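Side-chain contacts in protein-glutamine deamidase Cif (Burkholderia pseudomallei, PDB 3GQM), which deamidates a glutamine side chain of host NEDD8 to glutamate, which abolishes cullin-RING ubiquitin ligase activity and inhibits the host cell cycle: residues Tyr58-Leu61 and Leu62-Asp66; Asn72-Glu75 and Lys76-Asp80; Val120-Pro124 and Thr125-Tyr129; His258-Phe262 and Arg263-Arg267. All blocks are in the same frame, centred on the assembly; numbering follows the deposited sequence.

How the contacts relate
Four local contacts, each within one continuous piece of chain, follow one another along the sequence. Contact 1 and contact 3 are adjoining loops that touch: CB of Tyr-58 lies 3.2 Å from OD1 of Asp-123, and CD2 of Leu-61 packs on Pro-121. Contact 3 also meets contact 4, CD1 of Ile-122 lying 3.6 Å from NE2 of His-258. Contact 2 stands apart on helix 67-80, its centre about 28 Å from that of contact 3 and 34 Å from that of contact 4. The side chain of Cys-104, inferred to be catalytic, lies about 10 Å from that of Tyr-58 and about 11 Å from that of Tyr-129; contacts 2 and 4 are remote from it.

Contact 1. Residues Tyr58-Leu61 and Leu62-Asp66; sequences YDTL and LIARD
Apolar packing gathers on the methyl of Ala-64, which lies 3.9 Å from CB of Leu-61 and 4.1 Å from CG2 of Thr-60. The Thr-60 methyl branch comes in because it stands anti to the backbone N, while OG1 lies beside that N. Leu-61 also meets Ile-63, but more loosely: its CB is 4.4 Å from CG1.

The backbone bonds belong to a short 3-10 turn at residues 62-64. N of Ala-64 donates to O of Leu-61 at 3.0 Å, well bent at 136°. One residue on, N of Arg-65 donates to O of Leu-62 at 3.1 Å, a second i to i-3 bond.

The flat groups meet less closely. Arg-65 runs extended from CG to NE (chi3 179°), which carries its guanidinium back along the turn until NH2 lies 4.0 Å from CD1 of Tyr-58. The ring carbon sits at the guanidinium edge, with the planes 49° apart. CA of Leu-62 lies above one guanidinium face, toward its rim. Real grip comes from outside: NH1 donates to O of Val-52, NH2 to O of Arg-57 and OD1 of Asn-110, bonds that should fix the rotation of the buried group.

This loop joins helix 47-53 to helix 67-80, where Asp-66 is the N-cap. Leu-62 packs on Val-52 and Met-53 of helix 47-53, Ile-63 reaches helix 262-273 at Asn-268 and Tyr-271, and Tyr-58 rests on helix 104-116 through Leu-106 and Asn-110.

Contact 2. Residues Asn72-Glu75 and Lys76-Asp80; sequences NAIE and KSVTD
Ile-74 and Val-78, one turn apart, touch each other only lightly, their CG2 methyls 4.4 Å apart, yet they line the packed strip of this helical segment. CG2 of Val-78 also comes to 3.5 Å from O of Ile-74, placed there because this branch lies beside its own backbone N. The close packing comes from neighbours: both side chains press on Pro-96, and Val-78 adds Leu-84 and Tyr-87 of helix 84-91. Through the middle run regular i to i-4 alpha-helical bonds, as from N of Lys-76 to O of Asn-72 at 2.9 Å and from N of Ser-77 to O of Ala-73.

The other faces of helix 67-80 are largely exposed. There O of Glu-75 accepts twice from Thr-79: from N at 3.0 Å, and from OG1, beside the backbone N (chi1 -48°), at 2.9 Å from above the carbonyl plane. Lys-76, also exposed, leaves the helix extended, then bends at its last torsion (chi4 -85°), bringing NZ back to OD2 of Asp-80 in a 3.2 Å salt bridge made on the syn lone pair.

Contact 3. Residues Val120-Pro124 and Thr125-Tyr129; sequences VPIDP and TSIEY
An Asx turn overlapping a beta turn folds the loop between helix 104-116 and helix 135-139, and Asp-123 is its hub. OD1 of Asp-123 accepts from N of Thr-125 at 3.0 Å and from its OG1 at 2.6 Å. Both donors reach the oxygen from the same face of the carboxylate, above its plane, and together they should fix the rotation of the carboxylate. The hydroxyl gets there because OG1 sits between the backbone N and the carbonyl carbon of Thr-125 (chi1 65°).

The main-chain O of Asp-123 likewise takes two donors, N and OG of Ser-126: N donates at 3.0 Å with a 158° angle, and OG, which also stands between N and carbonyl carbon, donates at 3.0 Å from the same face. A third, weak bond comes from N of Ile-127 at 3.3 Å. Residues 123-126 thus close a beta turn with Pro-124 and Thr-125 at its corners.

Tyr-129 reaches back across the turn, its OH donating to O of Pro-124 at 3.0 Å; that oxygen lies at the ring edge, in the ring plane. CG1 of Ile-127 lies 3.4 Å from the same oxygen, while CG2 crosses to CG2 of Ile-122 at 4.0 Å. Ile-127 and Tyr-129 pack inward on Ala-256 of strand 253-260 and Ile-151 of strand 147-154, and Ile-127 further touches Phe-112 of helix 104-116.

Contact 4. Residues His258-Phe262 and Arg263-Arg267; sequences HEYDF and RQFQR
The Gln-266 side chain crosses obliquely over one face of the Phe-262 ring, which lies a helical turn back. CG of Gln-266 stands 4.1 Å from the ring centroid and 27° off its normal, a CH-pi contact. Beyond it the amide runs on past the ring rim, its plane inclined 32° to the ring, with CD 3.2 Å from CE2 of Phe-262, a tight approach. Phe-262 offers that face because its CG is anti to the backbone N (chi1 -174°). CE1 of Phe-262 also meets CD2 of Phe-265 at 4.3 Å, obliquely, and CB of Phe-265 in turn lies 4.3 Å from CD1 of Tyr-260.

Strand 253-260 passes here into helix 262-273, and Asp-261 is the N-cap. Its OD2 accepts from N of Gln-264 at 2.6 Å through the anti lone pair, a short capping bond; the carboxylate probably gains from the partial positive charge of the helix start. The first turn is then completed by N of Phe-265 donating to O of Asp-261 and N of Gln-266 to O of Phe-262.

Phe-265 packs on Leu-37 of helix 29-42 and on Leu-114 and Met-115 of helix 104-116, Gln-266 lies against Leu-32 and Thr-36, and the hydroxyl of Tyr-260 is hydrogen-bonded to Asp-164 in strand 159-165.

Contact 1. Residues Tyr58-Leu61 and Leu62-Asp66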
loop_
_atom_site.group_PDB
_atom_site.type_symbol
_atom_site.label_atom_id
_atom_site.label_comp_id
_atom_site.label_asym_id
_atom_site.label_seq_id
_atom_site.Cartn_x
_atom_site.Cartn_y
_atom_site.Cartn_z
ATOM N N TYR A 58 -3.567 -5.974 13.089
ATOM C CA TYR A 58 -2.166 -5.866 12.646
ATOM C C TYR A 58 -1.137 -6.369 13.647
ATOM O O TYR A 58 0.068 -6.319 13.379
ATOM C CB TYR A 58 -1.813 -4.433 12.281
ATOM C CG TYR A 58 -2.655 -3.777 11.226
ATOM C CD1 TYR A 58 -2.766 -4.309 9.939
ATOM C CD2 TYR A 58 -3.311 -2.578 11.501
ATOM C CE1 TYR A 58 -3.525 -3.673 8.983
ATOM C CE2 TYR A 58 -4.055 -1.951 10.567
ATOM C CZ TYR A 58 -4.169 -2.499 9.299
ATOM O OH TYR A 58 -4.929 -1.810 8.367
ATOM N N ASP A 59 -1.613 -6.822 14.808
ATOM C CA ASP A 59 -0.757 -7.287 15.887
ATOM C C ASP A 59 -0.534 -8.772 15.782
ATOM O O ASP A 59 0.296 -9.275 16.492
ATOM C CB ASP A 59 -1.359 -6.954 17.273
ATOM C CG ASP A 59 -2.773 -7.477 17.435
ATOM O OD1 ASP A 59 -3.696 -6.904 16.804
ATOM O OD2 ASP A 59 -2.966 -8.442 18.192
ATOM N N THR A 60 -1.297 -9.436 14.907
ATOM C CA THR A 60 -1.242 -10.858 14.520
ATOM C C THR A 60 -0.679 -11.034 13.076
ATOM O O THR A 60 -0.827 -10.141 12.236
ATOM C CB THR A 60 -2.653 -11.408 14.529
ATOM O OG1 THR A 60 -2.966 -11.815 15.868
ATOM C CG2 THR A 60 -2.854 -12.638 13.594
ATOM N N LEU A 61 -0.055 -12.178 12.805
ATOM C CA LEU A 61 0.560 -12.450 11.499
ATOM C C LEU A 61 -0.531 -12.417 10.490
ATOM O O LEU A 61 -1.592 -13.034 10.727
ATOM C CB LEU A 61 1.187 -13.849 11.437
ATOM C CG LEU A 61 2.623 -14.056 11.944
ATOM C CD1 LEU A 61 2.935 -15.521 11.799
ATOM C CD2 LEU A 61 3.692 -13.181 11.192
ATOM N N LEU A 62 -0.287 -11.735 9.363
ATOM C CA LEU A 62 -1.259 -11.781 8.275
ATOM C C LEU A 62 -1.697 -13.214 7.960
ATOM O O LEU A 62 -2.905 -13.484 7.836
ATOM C CB LEU A 62 -0.769 -11.060 7.000
ATOM C CG LEU A 62 -1.812 -10.835 5.873
ATOM C CD1 LEU A 62 -1.462 -9.497 5.091
ATOM C CD2 LEU A 62 -1.953 -11.997 4.879
ATOM N N ILE A 63 -0.731 -14.133 7.835
ATOM C CA ILE A 63 -1.068 -15.472 7.332
ATOM C C ILE A 63 -1.696 -16.309 8.428
ATOM O O ILE A 63 -2.194 -17.364 8.152
ATOM C CB ILE A 63 0.160 -16.233 6.740
ATOM C CG1 ILE A 63 1.278 -16.295 7.796
ATOM C CG2 ILE A 63 0.604 -15.594 5.383
ATOM C CD1 ILE A 63 2.378 -17.266 7.481
ATOM N N ALA A 64 -1.666 -15.845 9.671
ATOM C CA ALA A 64 -2.387 -16.553 10.726
ATOM C C ALA A 64 -3.867 -16.240 10.740
ATOM O O ALA A 64 -4.594 -16.817 11.572
ATOM C CB ALA A 64 -1.772 -16.291 12.099
ATOM N N ARG A 65 -4.324 -15.341 9.851
ATOM C CA ARG A 65 -5.749 -14.998 9.757
ATOM C C ARG A 65 -6.645 -16.130 9.249
ATOM O O ARG A 65 -6.429 -16.686 8.168
ATOM C CB ARG A 65 -5.984 -13.755 8.879
ATOM C CG ARG A 65 -5.400 -12.465 9.475
ATOM C CD ARG A 65 -5.343 -11.375 8.431
ATOM N NE ARG A 65 -4.801 -10.132 8.990
ATOM C CZ ARG A 65 -4.579 -9.032 8.287
ATOM N NH1 ARG A 65 -4.845 -8.994 6.956
ATOM N NH2 ARG A 65 -4.112 -7.968 8.912
ATOM N N ASP A 66 -7.709 -16.405 9.996
ATOM C CA ASP A 66 -8.629 -17.483 9.662
ATOM C C ASP A 66 -9.819 -16.887 8.979
ATOM O O ASP A 66 -10.533 -16.153 9.612
ATOM C CB ASP A 66 -9.115 -18.143 10.951
ATOM C CG ASP A 66 -9.752 -19.512 10.718
ATOM O OD1 ASP A 66 -10.175 -19.847 9.575
ATOM O OD2 ASP A 66 -9.810 -20.261 11.717
#

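Contact 2. Residues Asn72-Glu75 and Lys76-Asp80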
loop_
_atom_site.group_PDB
_atom_site.type_symbol
_atom_site.label_atom_id
_atom_site.label_comp_id
_atom_site.label_asym_id
_atom_site.label_seq_id
_atom_site.Cartn_x
_atom_site.Cartn_y
_atom_site.Cartn_z
ATOM N N ASN A 72 -17.314 -15.511 10.546
ATOM C CA ASN A 72 -18.122 -15.625 11.778
ATOM C C ASN A 72 -18.175 -14.342 12.599
ATOM O O ASN A 72 -19.194 -14.069 13.217
ATOM C CB ASN A 72 -17.618 -16.762 12.669
ATOM C CG ASN A 72 -17.995 -18.139 12.130
ATOM O OD1 ASN A 72 -18.818 -18.268 11.212
ATOM N ND2 ASN A 72 -17.373 -19.181 12.690
ATOM N N ALA A 73 -17.084 -13.562 12.594
ATOM C CA ALA A 73 -17.028 -12.297 13.307
ATOM C C ALA A 73 -17.960 -11.293 12.659
ATOM O O ALA A 73 -18.686 -10.588 13.345
ATOM C CB ALA A 73 -15.555 -11.739 13.360
ATOM N N ILE A 74 -17.962 -11.248 11.329
ATOM C CA ILE A 74 -18.912 -10.409 10.635
ATOM C C ILE A 74 -20.366 -10.855 10.930
ATOM O O ILE A 74 -21.223 -10.004 11.206
ATOM C CB ILE A 74 -18.653 -10.355 9.108
ATOM C CG1 ILE A 74 -17.221 -9.855 8.814
ATOM C CG2 ILE A 74 -19.731 -9.521 8.416
ATOM C CD1 ILE A 74 -16.744 -10.133 7.364
ATOM N N GLU A 75 -20.642 -12.176 10.880
ATOM C CA GLU A 75 -22.005 -12.658 11.201
ATOM C C GLU A 75 -22.400 -12.162 12.605
ATOM O O GLU A 75 -23.453 -11.580 12.806
ATOM C CB GLU A 75 -22.111 -14.194 11.140
ATOM C CG GLU A 75 -22.014 -14.783 9.737
ATOM C CD GLU A 75 -21.867 -16.312 9.728
ATOM O OE1 GLU A 75 -22.339 -16.980 10.699
ATOM O OE2 GLU A 75 -21.286 -16.841 8.735
ATOM N N LYS A 76 -21.522 -12.393 13.564
ATOM C CA LYS A 76 -21.774 -11.960 14.927
ATOM C C LYS A 76 -22.104 -10.470 14.998
ATOM O O LYS A 76 -23.144 -10.059 15.559
ATOM C CB LYS A 76 -20.578 -12.303 15.798
ATOM C CG LYS A 76 -20.833 -11.952 17.238
ATOM C CD LYS A 76 -19.585 -12.044 18.090
ATOM C CE LYS A 76 -19.789 -11.189 19.389
ATOM N NZ LYS A 76 -19.453 -9.701 19.175
ATOM N N SER A 77 -21.247 -9.650 14.396
ATOM C CA SER A 77 -21.469 -8.201 14.381
ATOM C C SER A 77 -22.845 -7.842 13.772
ATOM O O SER A 77 -23.559 -6.934 14.248
ATOM C CB SER A 77 -20.312 -7.494 13.627
ATOM O OG SER A 77 -20.713 -6.208 13.168
ATOM N N VAL A 78 -23.219 -8.529 12.699
ATOM C CA VAL A 78 -24.463 -8.197 12.018
ATOM C C VAL A 78 -25.648 -8.538 12.960
ATOM O O VAL A 78 -26.621 -7.784 13.056
ATOM C CB VAL A 78 -24.567 -8.940 10.652
ATOM C CG1 VAL A 78 -26.022 -9.113 10.232
ATOM C CG2 VAL A 78 -23.788 -8.210 9.574
ATOM N N THR A 79 -25.532 -9.659 13.666
ATOM C CA THR A 79 -26.534 -10.054 14.647
ATOM C C THR A 79 -26.629 -9.028 15.765
ATOM O O THR A 79 -27.718 -8.647 16.153
ATOM C CB THR A 79 -26.208 -11.444 15.256
ATOM O OG1 THR A 79 -25.904 -12.359 14.204
ATOM C CG2 THR A 79 -27.395 -12.004 16.019
ATOM N N ASP A 80 -25.482 -8.596 16.287
ATOM C CA ASP A 80 -25.436 -7.541 17.299
ATOM C C ASP A 80 -26.324 -6.412 16.809
ATOM O O ASP A 80 -27.097 -5.842 17.571
ATOM C CB ASP A 80 -24.002 -7.053 17.533
ATOM C CG ASP A 80 -23.117 -8.077 18.265
ATOM O OD1 ASP A 80 -23.616 -9.101 18.783
ATOM O OD2 ASP A 80 -21.886 -7.864 18.334
#

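Contact 3. Residues Val120-Pro124 and Thr125-Tyr129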
loop_
_atom_site.group_PDB
_atom_site.type_symbol
_atom_site.label_atom_id
_atom_site.label_comp_id
_atom_site.label_asym_id
_atom_site.label_seq_id
_atom_site.Cartn_x
_atom_site.Cartn_y
_atom_site.Cartn_z
ATOM N N VAL A 120 7.285 -13.739 12.939
ATOM C CA VAL A 120 7.076 -12.703 13.971
ATOM C C VAL A 120 6.164 -11.578 13.417
ATOM O O VAL A 120 6.544 -10.922 12.469
ATOM C CB VAL A 120 8.404 -12.074 14.437
ATOM C CG1 VAL A 120 8.173 -11.011 15.526
ATOM C CG2 VAL A 120 9.367 -13.154 14.980
ATOM N N PRO A 121 4.972 -11.364 14.017
ATOM C CA PRO A 121 4.006 -10.349 13.556
ATOM C C PRO A 121 4.611 -8.947 13.549
ATOM O O PRO A 121 5.444 -8.629 14.400
ATOM C CB PRO A 121 2.874 -10.445 14.576
ATOM C CG PRO A 121 3.016 -11.866 15.141
ATOM C CD PRO A 121 4.495 -12.063 15.228
ATOM N N ILE A 122 4.249 -8.141 12.559
ATOM C CA ILE A 122 4.702 -6.752 12.494
ATOM C C ILE A 122 3.462 -5.861 12.344
ATOM O O ILE A 122 2.567 -6.129 11.538
ATOM C CB ILE A 122 5.668 -6.473 11.300
ATOM C CG1 ILE A 122 6.910 -7.380 11.350
ATOM C CG2 ILE A 122 6.168 -5.005 11.302
ATOM C CD1 ILE A 122 7.575 -7.559 9.964
ATOM N N ASP A 123 3.406 -4.832 13.164
ATOM C CA ASP A 123 2.294 -3.926 13.168
ATOM C C ASP A 123 2.846 -2.665 12.585
ATOM O O ASP A 123 3.590 -1.963 13.260
ATOM C CB ASP A 123 1.824 -3.680 14.596
ATOM C CG ASP A 123 0.579 -2.835 14.649
ATOM O OD1 ASP A 123 0.144 -2.249 13.599
ATOM O OD2 ASP A 123 0.034 -2.807 15.750
ATOM N N PRO A 124 2.556 -2.428 11.289
ATOM C CA PRO A 124 3.059 -1.257 10.612
ATOM C C PRO A 124 2.485 -0.005 11.229
ATOM O O PRO A 124 3.032 1.042 10.991
ATOM C CB PRO A 124 2.533 -1.419 9.186
ATOM C CG PRO A 124 1.394 -2.389 9.304
ATOM C CD PRO A 124 1.645 -3.234 10.446
ATOM N N THR A 125 1.393 -0.083 11.999
ATOM C CA THR A 125 0.887 1.159 12.640
ATOM C C THR A 125 1.728 1.588 13.852
ATOM O O THR A 125 1.635 2.739 14.288
ATOM C CB THR A 125 -0.616 1.099 13.029
ATOM O OG1 THR A 125 -0.808 0.097 14.032
ATOM C CG2 THR A 125 -1.449 0.756 11.839
ATOM N N SER A 126 2.578 0.679 14.359
ATOM C CA SER A 126 3.369 0.960 15.564
ATOM C C SER A 126 4.881 1.059 15.358
ATOM O O SER A 126 5.606 1.509 16.269
ATOM C CB SER A 126 3.071 -0.071 16.658
ATOM O OG SER A 126 3.371 -1.374 16.207
ATOM N N ILE A 127 5.380 0.650 14.190
ATOM C CA ILE A 127 6.805 0.817 13.914
ATOM C C ILE A 127 7.252 2.297 14.020
ATOM O O ILE A 127 6.430 3.198 14.037
ATOM C CB ILE A 127 7.232 0.167 12.551
ATOM C CG1 ILE A 127 6.352 0.688 11.396
ATOM C CG2 ILE A 127 7.213 -1.374 12.653
ATOM C CD1 ILE A 127 6.785 0.206 9.979
ATOM N N GLU A 128 8.561 2.530 14.091
ATOM C CA GLU A 128 9.103 3.883 14.178
ATOM C C GLU A 128 9.152 4.577 12.808
ATOM O O GLU A 128 9.748 4.047 11.871
ATOM C CB GLU A 128 10.514 3.835 14.774
ATOM C CG GLU A 128 10.808 4.991 15.724
ATOM C CD GLU A 128 10.467 4.655 17.169
ATOM O OE1 GLU A 128 11.317 4.031 17.850
ATOM O OE2 GLU A 128 9.361 5.017 17.636
ATOM N N TYR A 129 8.520 5.744 12.691
ATOM C CA TYR A 129 8.577 6.557 11.471
ATOM C C TYR A 129 9.616 7.671 11.605
ATOM O O TYR A 129 9.851 8.166 12.706
ATOM C CB TYR A 129 7.191 7.143 11.136
ATOM C CG TYR A 129 6.212 6.131 10.570
ATOM C CD1 TYR A 129 5.653 5.126 11.389
ATOM C CD2 TYR A 129 5.844 6.169 9.224
ATOM C CE1 TYR A 129 4.763 4.171 10.873
ATOM C CE2 TYR A 129 4.939 5.230 8.686
ATOM C CZ TYR A 129 4.401 4.233 9.519
ATOM O OH TYR A 129 3.497 3.315 9.013
#

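Contact 4. Residues His258-Phe262 and Arg263-Arg267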
loop_
_atom_site.group_PDB
_atom_site.type_symbol
_atom_site.label_atom_id
_atom_site.label_comp_id
_atom_site.label_asym_id
_atom_site.label_seq_id
_atom_site.Cartn_x
_atom_site.Cartn_y
_atom_site.Cartn_z
ATOM N N HIS A 258 11.775 -1.115 6.065
ATOM C CA HIS A 258 11.907 -2.403 6.729
ATOM C C HIS A 258 12.400 -3.382 5.693
ATOM O O HIS A 258 11.804 -3.517 4.616
ATOM C CB HIS A 258 10.525 -2.856 7.198
ATOM C CG HIS A 258 10.556 -3.971 8.184
ATOM N ND1 HIS A 258 11.048 -5.220 7.878
ATOM C CD2 HIS A 258 10.141 -4.036 9.477
ATOM C CE1 HIS A 258 10.948 -6.006 8.942
ATOM N NE2 HIS A 258 10.408 -5.310 9.924
ATOM N N GLU A 259 13.428 -4.143 6.039
ATOM C CA GLU A 259 13.900 -5.171 5.126
ATOM C C GLU A 259 12.854 -6.251 4.919
ATOM O O GLU A 259 11.970 -6.475 5.782
ATOM C CB GLU A 259 15.210 -5.828 5.615
ATOM C CG GLU A 259 15.112 -6.486 6.977
ATOM C CD GLU A 259 16.488 -6.962 7.469
ATOM O OE1 GLU A 259 17.004 -7.920 6.875
ATOM O OE2 GLU A 259 17.067 -6.362 8.415
ATOM N N TYR A 260 12.969 -6.924 3.779
ATOM C CA TYR A 260 12.210 -8.139 3.564
ATOM C C TYR A 260 13.019 -9.161 2.793
ATOM O O TYR A 260 13.923 -8.819 1.993
ATOM C CB TYR A 260 10.850 -7.847 2.876
ATOM C CG TYR A 260 10.889 -7.407 1.411
ATOM C CD1 TYR A 260 10.845 -8.350 0.361
ATOM C CD2 TYR A 260 10.980 -6.039 1.085
ATOM C CE1 TYR A 260 10.869 -7.952 -0.979
ATOM C CE2 TYR A 260 11.001 -5.623 -0.252
ATOM C CZ TYR A 260 10.917 -6.572 -1.277
ATOM O OH TYR A 260 10.955 -6.115 -2.553
ATOM N N ASP A 261 12.702 -10.412 3.072
ATOM C CA ASP A 261 13.158 -11.536 2.287
ATOM C C ASP A 261 12.267 -11.727 1.065
ATOM O O ASP A 261 11.087 -12.008 1.207
ATOM C CB ASP A 261 13.041 -12.818 3.101
ATOM C CG ASP A 261 13.600 -13.999 2.348
ATOM O OD1 ASP A 261 14.817 -14.206 2.460
ATOM O OD2 ASP A 261 12.851 -14.687 1.617
ATOM N N PHE A 262 12.823 -11.648 -0.127
ATOM C CA PHE A 262 11.990 -11.884 -1.309
ATOM C C PHE A 262 11.250 -13.222 -1.413
ATOM O O PHE A 262 10.100 -13.280 -1.870
ATOM C CB PHE A 262 12.789 -11.622 -2.594
ATOM C CG PHE A 262 11.962 -11.706 -3.816
ATOM C CD1 PHE A 262 11.093 -10.648 -4.143
ATOM C CD2 PHE A 262 12.017 -12.848 -4.630
ATOM C CE1 PHE A 262 10.277 -10.727 -5.270
ATOM C CE2 PHE A 262 11.223 -12.952 -5.768
ATOM C CZ PHE A 262 10.351 -11.897 -6.104
ATOM N N ARG A 263 11.908 -14.312 -1.063
ATOM C CA ARG A 263 11.228 -15.630 -1.133
ATOM C C ARG A 263 10.134 -15.747 -0.095
ATOM O O ARG A 263 9.131 -16.404 -0.336
ATOM C CB ARG A 263 12.212 -16.802 -0.920
ATOM C CG ARG A 263 13.193 -16.995 -2.080
ATOM C CD ARG A 263 13.940 -18.353 -1.884
ATOM N NE ARG A 263 15.035 -18.531 -2.831
ATOM C CZ ARG A 263 14.850 -18.760 -4.135
ATOM N NH1 ARG A 263 15.900 -18.910 -4.926
ATOM N NH2 ARG A 263 13.619 -18.843 -4.639
ATOM N N GLN A 264 10.333 -15.129 1.060
ATOM C CA GLN A 264 9.272 -15.144 2.129
ATOM C C GLN A 264 8.052 -14.414 1.637
ATOM O O GLN A 264 6.915 -14.926 1.794
ATOM C CB GLN A 264 9.760 -14.507 3.447
ATOM C CG GLN A 264 8.875 -14.863 4.642
ATOM C CD GLN A 264 8.602 -16.381 4.738
ATOM O OE1 GLN A 264 9.510 -17.192 4.686
ATOM N NE2 GLN A 264 7.353 -16.748 4.844
ATOM N N PHE A 265 8.294 -13.245 0.995
ATOM C CA PHE A 265 7.210 -12.483 0.333
ATOM C C PHE A 265 6.389 -13.349 -0.652
ATOM O O PHE A 265 5.143 -13.392 -0.614
ATOM C CB PHE A 265 7.770 -11.228 -0.382
ATOM C CG PHE A 265 6.750 -10.502 -1.277
ATOM C CD1 PHE A 265 5.408 -10.388 -0.910
ATOM C CD2 PHE A 265 7.156 -9.902 -2.464
ATOM C CE1 PHE A 265 4.484 -9.762 -1.733
ATOM C CE2 PHE A 265 6.234 -9.248 -3.300
ATOM C CZ PHE A 265 4.899 -9.164 -2.932
ATOM N N GLN A 266 7.105 -14.006 -1.553
ATOM C CA GLN A 266 6.486 -14.893 -2.546
ATOM C C GLN A 266 5.722 -15.963 -1.830
ATOM O O GLN A 266 4.597 -16.268 -2.173
ATOM C CB GLN A 266 7.565 -15.554 -3.385
ATOM C CG GLN A 266 8.276 -14.615 -4.323
ATOM C CD GLN A 266 9.175 -15.414 -5.246
ATOM O OE1 GLN A 266 10.198 -15.944 -4.824
ATOM N NE2 GLN A 266 8.791 -15.516 -6.493
ATOM N N ARG A 267 6.342 -16.503 -0.808
ATOM C CA ARG A 267 5.737 -17.565 -0.039
ATOM C C ARG A 267 4.444 -17.070 0.661
ATOM O O ARG A 267 3.396 -17.728 0.568
ATOM C CB ARG A 267 6.768 -18.146 0.954
ATOM C CG ARG A 267 6.380 -19.508 1.464
ATOM C CD ARG A 267 7.561 -20.210 2.213
ATOM N NE ARG A 267 7.263 -21.642 2.432
ATOM C CZ ARG A 267 7.354 -22.629 1.519
ATOM N NH1 ARG A 267 7.754 -22.427 0.265
ATOM N NH2 ARG A 267 7.029 -23.856 1.874
#